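PDB 3VSF: ricin B lectin from Clostridium thermocellum, which is an exo-beta-1,3-galactanase that joins a family 43 glycoside hydrolase module to a ricin-type lectin module that binds beta-D-galactose. Local coordinates for residues A[150-155]-A[161-166]; A[132-137]-A[187-192]. All blocks are in the same frame, centred on the assembly; numbering follows the deposited sequence.

Contact 1 of 2, residues A[150-155]-A[161-166]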
ATOM      1  N   VAL A 150       2.868 -21.649 -14.802  1.00 71.43           N
ATOM      2  CA  VAL A 150       3.798 -20.818 -15.555  1.00 71.38           C
ATOM      3  C   VAL A 150       3.343 -20.600 -16.995  1.00 71.52           C
ATOM      4  O   VAL A 150       2.681 -21.452 -17.586  1.00 73.93           O
ATOM      5  CB  VAL A 150       5.213 -21.431 -15.564  1.00 75.66           C
ATOM      6  CG1 VAL A 150       6.216 -20.449 -16.148  1.00 75.59           C
ATOM      7  CG2 VAL A 150       5.625 -21.839 -14.160  1.00 72.52           C
ATOM      8  N   ALA A 151       3.705 -19.447 -17.548  1.00 69.51           N
ATOM      9  CA  ALA A 151       3.433 -19.125 -18.942  1.00 71.52           C
ATOM     10  C   ALA A 151       4.477 -18.124 -19.420  1.00 73.41           C
ATOM     11  O   ALA A 151       5.299 -17.661 -18.631  1.00 75.19           O
ATOM     12  CB  ALA A 151       2.036 -18.552 -19.093  1.00 73.23           C
ATOM     13  N   TYR A 152       4.453 -17.793 -20.707  1.00 75.89           N
ATOM     14  CA  TYR A 152       5.402 -16.822 -21.243  1.00 76.90           C
ATOM     15  C   TYR A 152       5.022 -16.328 -22.634  1.00 78.82           C
ATOM     16  O   TYR A 152       4.192 -16.927 -23.318  1.00 79.57           O
ATOM     17  CB  TYR A 152       6.822 -17.396 -21.252  1.00 78.65           C
ATOM     18  CG  TYR A 152       7.043 -18.490 -22.271  1.00 82.05           C
ATOM     19  CD1 TYR A 152       7.739 -18.239 -23.447  1.00 86.01           C
ATOM     20  CD2 TYR A 152       6.559 -19.773 -22.058  1.00 83.64           C
ATOM     21  CE1 TYR A 152       7.946 -19.235 -24.383  1.00 88.06           C
ATOM     22  CE2 TYR A 152       6.759 -20.776 -22.989  1.00 86.68           C
ATOM     23  CZ  TYR A 152       7.453 -20.501 -24.148  1.00 87.90           C
ATOM     24  OH  TYR A 152       7.654 -21.498 -25.074  1.00 91.36           O
ATOM     25  N   SER A 153       5.641 -15.224 -23.041  1.00 77.35           N
ATOM     26  CA  SER A 153       5.380 -14.620 -24.339  1.00 78.20           C
ATOM     27  C   SER A 153       6.567 -13.767 -24.772  1.00 82.45           C
ATOM     28  O   SER A 153       7.323 -13.272 -23.936  1.00 82.49           O
ATOM     29  CB  SER A 153       4.114 -13.763 -24.284  1.00 78.60           C
ATOM     30  OG  SER A 153       3.891 -13.096 -25.514  1.00 81.66           O
ATOM     31  N   LYS A 154       6.732 -13.601 -26.080  1.00 87.00           N
ATOM     32  CA  LYS A 154       7.811 -12.778 -26.613  1.00 86.51           C
ATOM     33  C   LYS A 154       7.501 -11.297 -26.417  1.00 85.09           C
ATOM     34  O   LYS A 154       8.403 -10.460 -26.392  1.00 84.02           O
ATOM     35  CB  LYS A 154       8.036 -13.082 -28.095  1.00 88.75           C
ATOM     36  CG  LYS A 154       8.445 -14.520 -28.383  1.00 86.20           C
ATOM     37  CD  LYS A 154       9.781 -14.858 -27.739  1.00 88.66           C
ATOM     38  CE  LYS A 154      10.213 -16.278 -28.072  1.00 92.37           C
ATOM     39  NZ  LYS A 154      11.531 -16.618 -27.465  1.00 88.45           N
ATOM     40  N   THR A 155       6.217 -10.985 -26.276  1.00 84.84           N
ATOM     41  CA  THR A 155       5.769  -9.613 -26.064  1.00 84.82           C
ATOM     42  C   THR A 155       4.979  -9.504 -24.762  1.00 86.28           C
ATOM     43  O   THR A 155       4.418 -10.493 -24.291  1.00 87.00           O
ATOM     44  CB  THR A 155       4.898  -9.121 -27.235  1.00 83.51           C
ATOM     45  OG1 THR A 155       3.751  -9.968 -27.370  1.00 84.35           O
ATOM     46  CG2 THR A 155       5.691  -9.139 -28.532  1.00 82.75           C
ATOM     47  N   THR A 161       1.624 -18.168 -23.750  1.00 78.71           N
ATOM     48  CA  THR A 161       1.462 -19.601 -23.962  1.00 78.49           C
ATOM     49  C   THR A 161       1.646 -20.353 -22.647  1.00 76.23           C
ATOM     50  O   THR A 161       2.732 -20.359 -22.069  1.00 74.50           O
ATOM     51  CB  THR A 161       2.457 -20.143 -25.010  1.00 81.06           C
ATOM     52  OG1 THR A 161       3.771 -20.213 -24.444  1.00 85.56           O
ATOM     53  CG2 THR A 161       2.482 -19.243 -26.238  1.00 81.43           C
ATOM     54  N   TYR A 162       0.573 -20.978 -22.176  1.00 75.31           N
ATOM     55  CA  TYR A 162       0.609 -21.714 -20.918  1.00 73.82           C
ATOM     56  C   TYR A 162       1.570 -22.895 -21.010  1.00 75.34           C
ATOM     57  O   TYR A 162       1.661 -23.553 -22.045  1.00 80.58           O
ATOM     58  CB  TYR A 162      -0.792 -22.197 -20.546  1.00 76.61           C
ATOM     59  CG  TYR A 162      -0.882 -22.844 -19.184  1.00 77.43           C
ATOM     60  CD1 TYR A 162      -0.808 -24.223 -19.042  1.00 77.45           C
ATOM     61  CD2 TYR A 162      -1.042 -22.076 -18.039  1.00 73.85           C
ATOM     62  CE1 TYR A 162      -0.891 -24.819 -17.800  1.00 78.80           C
ATOM     63  CE2 TYR A 162      -1.126 -22.662 -16.791  1.00 73.43           C
ATOM     64  CZ  TYR A 162      -1.050 -24.034 -16.677  1.00 76.79           C
ATOM     65  OH  TYR A 162      -1.134 -24.624 -15.436  1.00 74.36           O
ATOM     66  N   ILE A 163       2.290 -23.157 -19.923  1.00 73.49           N
ATOM     67  CA  ILE A 163       3.254 -24.249 -19.894  1.00 71.88           C
ATOM     68  C   ILE A 163       2.734 -25.436 -19.090  1.00 74.91           C
ATOM     69  O   ILE A 163       2.343 -26.455 -19.656  1.00 82.39           O
ATOM     70  CB  ILE A 163       4.605 -23.798 -19.308  1.00 72.35           C
ATOM     71  CG1 ILE A 163       5.192 -22.653 -20.136  1.00 74.83           C
ATOM     72  CG2 ILE A 163       5.579 -24.961 -19.257  1.00 73.26           C
ATOM     73  CD1 ILE A 163       6.567 -22.217 -19.678  1.00 75.23           C
ATOM     74  N   ARG A 164       2.730 -25.295 -17.769  1.00 73.04           N
ATOM     75  CA  ARG A 164       2.328 -26.383 -16.888  1.00 74.16           C
ATOM     76  C   ARG A 164       2.020 -25.879 -15.483  1.00 75.36           C
ATOM     77  O   ARG A 164       2.370 -24.755 -15.122  1.00 75.05           O
ATOM     78  CB  ARG A 164       3.434 -27.434 -16.812  1.00 72.71           C
ATOM     79  CG  ARG A 164       4.791 -26.844 -16.472  1.00 77.00           C
ATOM     80  CD  ARG A 164       5.570 -27.721 -15.508  1.00 77.48           C
ATOM     81  NE  ARG A 164       6.809 -27.076 -15.085  1.00 78.80           N
ATOM     82  CZ  ARG A 164       7.610 -27.543 -14.134  1.00 82.58           C
ATOM     83  NH1 ARG A 164       7.303 -28.665 -13.497  1.00 79.72           N
ATOM     84  NH2 ARG A 164       8.718 -26.885 -13.817  1.00 81.35           N
ATOM     85  N   SER A 165       1.364 -26.724 -14.695  1.00 73.08           N
ATOM     86  CA  SER A 165       1.120 -26.438 -13.288  1.00 70.80           C
ATOM     87  C   SER A 165       1.763 -27.534 -12.449  1.00 72.53           C
ATOM     88  O   SER A 165       1.787 -28.696 -12.854  1.00 77.43           O
ATOM     89  CB  SER A 165      -0.381 -26.355 -13.008  1.00 72.26           C
ATOM     90  OG  SER A 165      -1.034 -27.564 -13.349  1.00 73.70           O
ATOM     91  N   PHE A 166       2.288 -27.167 -11.286  1.00 72.99           N
ATOM     92  CA  PHE A 166       3.054 -28.111 -10.484  1.00 73.83           C
ATOM     93  C   PHE A 166       3.298 -27.604  -9.070  1.00 74.69           C
ATOM     94  O   PHE A 166       3.266 -26.401  -8.813  1.00 73.03           O
ATOM     95  CB  PHE A 166       4.404 -28.373 -11.151  1.00 75.10           C
ATOM     96  CG  PHE A 166       5.308 -27.173 -11.173  1.00 76.21           C
ATOM     97  CD1 PHE A 166       6.329 -27.040 -10.248  1.00 76.78           C
ATOM     98  CD2 PHE A 166       5.123 -26.168 -12.108  1.00 74.25           C
ATOM     99  CE1 PHE A 166       7.159 -25.933 -10.261  1.00 77.03           C
ATOM    100  CE2 PHE A 166       5.947 -25.058 -12.127  1.00 72.72           C
ATOM    101  CZ  PHE A 166       6.966 -24.942 -11.202  1.00 74.59           C
TER

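Contact 2 of 2, residues A[132-137]-A[187-192]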
ATOM      1  N   VAL A 132       8.079 -13.946 -18.618  1.00 75.42           N
ATOM      2  CA  VAL A 132       7.602 -15.128 -17.911  1.00 73.71           C
ATOM      3  C   VAL A 132       6.512 -14.757 -16.908  1.00 75.67           C
ATOM      4  O   VAL A 132       6.649 -13.789 -16.159  1.00 78.46           O
ATOM      5  CB  VAL A 132       8.752 -15.844 -17.176  1.00 74.56           C
ATOM      6  CG1 VAL A 132       8.235 -17.076 -16.449  1.00 73.85           C
ATOM      7  CG2 VAL A 132       9.851 -16.221 -18.159  1.00 76.34           C
ATOM      8  N   MET A 133       5.430 -15.529 -16.902  1.00 72.80           N
ATOM      9  CA  MET A 133       4.299 -15.257 -16.021  1.00 71.22           C
ATOM     10  C   MET A 133       4.036 -16.402 -15.045  1.00 70.45           C
ATOM     11  O   MET A 133       3.917 -17.558 -15.447  1.00 73.52           O
ATOM     12  CB  MET A 133       3.040 -14.974 -16.845  1.00 70.49           C
ATOM     13  CG  MET A 133       1.756 -14.970 -16.032  1.00 68.18           C
ATOM     14  SD  MET A 133       0.305 -14.580 -17.026  1.00 71.28           S
ATOM     15  CE  MET A 133      -1.008 -15.004 -15.886  1.00 70.44           C
ATOM     16  N   TRP A 134       3.946 -16.068 -13.762  1.00 69.46           N
ATOM     17  CA  TRP A 134       3.638 -17.048 -12.728  1.00 67.96           C
ATOM     18  C   TRP A 134       2.277 -16.764 -12.106  1.00 67.85           C
ATOM     19  O   TRP A 134       1.729 -15.674 -12.273  1.00 69.26           O
ATOM     20  CB  TRP A 134       4.722 -17.051 -11.652  1.00 66.08           C
ATOM     21  CG  TRP A 134       6.029 -17.594 -12.134  1.00 68.55           C
ATOM     22  CD1 TRP A 134       6.945 -16.952 -12.915  1.00 68.10           C
ATOM     23  CD2 TRP A 134       6.567 -18.894 -11.868  1.00 70.07           C
ATOM     24  NE1 TRP A 134       8.021 -17.774 -13.152  1.00 72.45           N
ATOM     25  CE2 TRP A 134       7.814 -18.972 -12.519  1.00 71.40           C
ATOM     26  CE3 TRP A 134       6.117 -20.000 -11.141  1.00 68.79           C
ATOM     27  CZ2 TRP A 134       8.614 -20.110 -12.466  1.00 70.89           C
ATOM     28  CZ3 TRP A 134       6.913 -21.130 -11.088  1.00 70.16           C
ATOM     29  CH2 TRP A 134       8.148 -21.177 -11.746  1.00 71.39           C
ATOM     30  N   MET A 135       1.733 -17.743 -11.390  1.00 65.93           N
ATOM     31  CA  MET A 135       0.410 -17.601 -10.793  1.00 66.11           C
ATOM     32  C   MET A 135       0.092 -18.735  -9.823  1.00 67.64           C
ATOM     33  O   MET A 135       0.933 -19.593  -9.556  1.00 68.91           O
ATOM     34  CB  MET A 135      -0.657 -17.540 -11.888  1.00 69.33           C
ATOM     35  CG  MET A 135      -0.867 -18.857 -12.617  1.00 71.76           C
ATOM     36  SD  MET A 135      -1.125 -18.652 -14.390  1.00 73.03           S
ATOM     37  CE  MET A 135       0.512 -18.154 -14.915  1.00 69.71           C
ATOM     38  N   HIS A 136      -1.130 -18.726  -9.300  1.00 66.90           N
ATOM     39  CA  HIS A 136      -1.592 -19.758  -8.381  1.00 67.41           C
ATOM     40  C   HIS A 136      -2.728 -20.545  -9.026  1.00 73.17           C
ATOM     41  O   HIS A 136      -3.702 -19.961  -9.500  1.00 74.19           O
ATOM     42  CB  HIS A 136      -2.063 -19.126  -7.071  1.00 68.06           C
ATOM     43  CG  HIS A 136      -2.626 -20.108  -6.091  1.00 70.45           C
ATOM     44  ND1 HIS A 136      -3.515 -19.745  -5.101  1.00 68.85           N
ATOM     45  CD2 HIS A 136      -2.425 -21.439  -5.944  1.00 72.29           C
ATOM     46  CE1 HIS A 136      -3.839 -20.809  -4.390  1.00 70.71           C
ATOM     47  NE2 HIS A 136      -3.192 -21.850  -4.880  1.00 71.97           N
ATOM     48  N   TRP A 137      -2.601 -21.869  -9.043  1.00 72.00           N
ATOM     49  CA  TRP A 137      -3.586 -22.717  -9.707  1.00 69.33           C
ATOM     50  C   TRP A 137      -4.348 -23.604  -8.725  1.00 69.35           C
ATOM     51  O   TRP A 137      -3.766 -24.152  -7.788  1.00 69.15           O
ATOM     52  CB  TRP A 137      -2.910 -23.582 -10.776  1.00 72.43           C
ATOM     53  CG  TRP A 137      -3.876 -24.305 -11.666  1.00 74.39           C
ATOM     54  CD1 TRP A 137      -4.383 -23.865 -12.855  1.00 74.88           C
ATOM     55  CD2 TRP A 137      -4.449 -25.599 -11.443  1.00 71.25           C
ATOM     56  NE1 TRP A 137      -5.236 -24.802 -13.383  1.00 73.15           N
ATOM     57  CE2 TRP A 137      -5.294 -25.876 -12.536  1.00 72.82           C
ATOM     58  CE3 TRP A 137      -4.332 -26.549 -10.424  1.00 73.63           C
ATOM     59  CZ2 TRP A 137      -6.016 -27.064 -12.639  1.00 74.06           C
ATOM     60  CZ3 TRP A 137      -5.050 -27.728 -10.529  1.00 75.42           C
ATOM     61  CH2 TRP A 137      -5.880 -27.973 -11.628  1.00 74.59           C
ATOM     62  N   CYS A 187       1.238 -16.125  -4.085  1.00 63.00           N
ATOM     63  CA  CYS A 187       2.588 -16.060  -4.630  1.00 65.10           C
ATOM     64  C   CYS A 187       2.964 -14.672  -5.142  1.00 68.36           C
ATOM     65  O   CYS A 187       2.150 -13.748  -5.129  1.00 69.62           O
ATOM     66  CB  CYS A 187       2.740 -17.070  -5.765  1.00 64.55           C
ATOM     67  SG  CYS A 187       1.661 -16.740  -7.175  1.00 67.29           S
ATOM     68  N   ASN A 188       4.207 -14.546  -5.598  1.00 67.95           N
ATOM     69  CA  ASN A 188       4.707 -13.306  -6.179  1.00 68.00           C
ATOM     70  C   ASN A 188       6.096 -13.517  -6.776  1.00 66.98           C
ATOM     71  O   ASN A 188       6.805 -14.447  -6.394  1.00 66.46           O
ATOM     72  CB  ASN A 188       4.742 -12.195  -5.129  1.00 67.33           C
ATOM     73  CG  ASN A 188       4.504 -10.822  -5.725  1.00 69.84           C
ATOM     74  OD1 ASN A 188       4.827 -10.572  -6.886  1.00 69.81           O
ATOM     75  ND2 ASN A 188       3.928  -9.925  -4.933  1.00 68.14           N
ATOM     76  N   VAL A 189       6.481 -12.656  -7.714  1.00 67.36           N
ATOM     77  CA  VAL A 189       7.772 -12.787  -8.382  1.00 65.82           C
ATOM     78  C   VAL A 189       8.692 -11.605  -8.095  1.00 68.04           C
ATOM     79  O   VAL A 189       8.233 -10.511  -7.764  1.00 66.90           O
ATOM     80  CB  VAL A 189       7.608 -12.932  -9.906  1.00 67.10           C
ATOM     81  CG1 VAL A 189       6.811 -14.184 -10.236  1.00 69.72           C
ATOM     82  CG2 VAL A 189       6.937 -11.698 -10.487  1.00 69.06           C
ATOM     83  N   PHE A 190       9.995 -11.834  -8.228  1.00 71.10           N
ATOM     84  CA  PHE A 190      10.989 -10.796  -7.984  1.00 70.71           C
ATOM     85  C   PHE A 190      12.244 -11.005  -8.827  1.00 74.40           C
ATOM     86  O   PHE A 190      12.752 -12.122  -8.936  1.00 74.55           O
ATOM     87  CB  PHE A 190      11.358 -10.748  -6.500  1.00 71.10           C
ATOM     88  CG  PHE A 190      12.591  -9.942  -6.208  1.00 72.64           C
ATOM     89  CD1 PHE A 190      13.800 -10.569  -5.959  1.00 71.20           C
ATOM     90  CD2 PHE A 190      12.543  -8.557  -6.187  1.00 71.69           C
ATOM     91  CE1 PHE A 190      14.938  -9.831  -5.691  1.00 74.73           C
ATOM     92  CE2 PHE A 190      13.677  -7.815  -5.920  1.00 72.74           C
ATOM     93  CZ  PHE A 190      14.876  -8.452  -5.672  1.00 75.51           C
ATOM     94  N   VAL A 191      12.739  -9.922  -9.419  1.00 75.33           N
ATOM     95  CA  VAL A 191      13.959  -9.968 -10.216  1.00 76.15           C
ATOM     96  C   VAL A 191      15.073  -9.201  -9.512  1.00 76.78           C
ATOM     97  O   VAL A 191      14.975  -7.989  -9.322  1.00 76.24           O
ATOM     98  CB  VAL A 191      13.741  -9.360 -11.613  1.00 77.59           C
ATOM     99  CG1 VAL A 191      14.955  -9.616 -12.494  1.00 72.83           C
ATOM    100  CG2 VAL A 191      12.486  -9.932 -12.250  1.00 79.42           C
ATOM    101  N   ASP A 192      16.129  -9.911  -9.128  1.00 74.40           N
ATOM    102  CA  ASP A 192      17.222  -9.306  -8.374  1.00 77.13           C
ATOM    103  C   ASP A 192      18.167  -8.512  -9.276  1.00 79.60           C
ATOM    104  O   ASP A 192      18.084  -8.591 -10.503  1.00 78.16           O
ATOM    105  CB  ASP A 192      17.994 -10.377  -7.600  1.00 76.45           C
ATOM    106  CG  ASP A 192      18.879  -9.790  -6.516  1.00 77.11           C
ATOM    107  OD1 ASP A 192      18.556  -8.695  -6.010  1.00 76.66           O
ATOM    108  OD2 ASP A 192      19.895 -10.428  -6.168  1.00 77.67           O
TER

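Contact 1 of 2, residues A[150-155]-A[161-166]
Thr161 OG1 lies over one face of the Tyr152 ring, displaced toward the rim, 3.4 Å from Tyr152 CE2. Ile163 CG1 sits at the edge of the same ring, in its plane, while Ile163 CD1 approaches obliquely to 3.4 Å from Tyr152 CD2, the isoleucine running nearly at a right angle to the tyrosine. Tyr152 reaches both because chi1 (70°) sets CG between its own backbone N and carbonyl carbon, and its ring also makes a cation-pi contact with Lys219. The Tyr162 ring has Val150 O over one face, off centre, at 3.8 Å from CD2; its hydroxyl is tied to Glu111. Phe166 is met at its edge, in plane, by Val150 CG2, 3.8 Å from CE2. Over one face of that phenyl ring the Arg164 guanidinium is laid face to face and offset, with Arg164 CZ 3.5 Å above the plane. The other valine branch, CG1, leans on Ile163 CD1.

Between the antiparallel strands, whose directions differ by 159°, the backbones are joined by Thr161 N to Tyr152 O (2.9 Å, nearly straight at 174° on the hydrogen), Ile163 N to Val150 O (2.9 Å) and Val150 N to Arg164 O (3.2 Å). Tyr152 N to Thr161 O is weak, as is the extra bond from Thr161 OG1 to Tyr152 O.

Val150 thus bonds to two successive residues, its O to Ile163 and its N to Arg164, consistent with a classic beta bulge opposite it, though the pairing is loose. Backbone bonds carry the contact, and Val150 and Tyr152 add packing on Ile163 on one face. This implies a hairpin held mainly by its main chain, whose last strand, 161-166, is the outermost of its sheet.

Contact 2 of 2, residues A[132-137]-A[187-192]
Cys187 opens the contact by directing its thiol at the backbone of strand 132-137: Cys187 SG lies 3.7 Å from Met135 C and 4.0 Å from His136 N. With chi1 at 63° the sulfur is tucked over its own main chain and faces the Met135-His136 peptide, and the approach is van der Waals in kind. The CB of Asn188 points away from strand 132-137; OD1 accepts the N-H of Val189 through an in-plane lone pair (2.8 Å, bent), and ND2 is bonded to Pro237 O. The CB of Val189 points back again. Its CG1 branch touches Trp134 at the root of the indole, 3.8 Å from CB and 3.9 Å from CD1, the two side chains lying at a slant to each other. Outside the two segments, Trp134 NE1 bonds to Tyr218 O and the indole meets the ring of Phe199.

No hydrogen bond links the two strands, although they run nearly antiparallel at 165°; their axes approach no closer than 6.9 Å. Two buried side chains of one sheet pressed against the next in this way are characteristic of the interface between adjacent blades of the five-bladed beta-propeller of family 43.

Overall arrangement
Both contacts belong to the family 43 propeller, their centres about 11 Å apart, and both reach the antiparallel sheet 116-124, 131-138, 147-153, 161-166: contact 1 lies wholly within it, contact 2 through strand 131-138 only. Contact 1 joins the last two strands of this blade, at its outer edge; contact 2 joins its second strand to strand 187-191, the first of the following blade. Along the chain contact 1 is nested inside the span closed by contact 2. The two meet where strands 131-138 and 147-153 pair: Ala151 O probably accepts a hydrogen bond from Met133 N, and Val150 CG2 packs on Trp134. Contact 1 is thus pairing within a blade and contact 2 packing between consecutive blades, both remote from the galactose-binding residues of the lectin module.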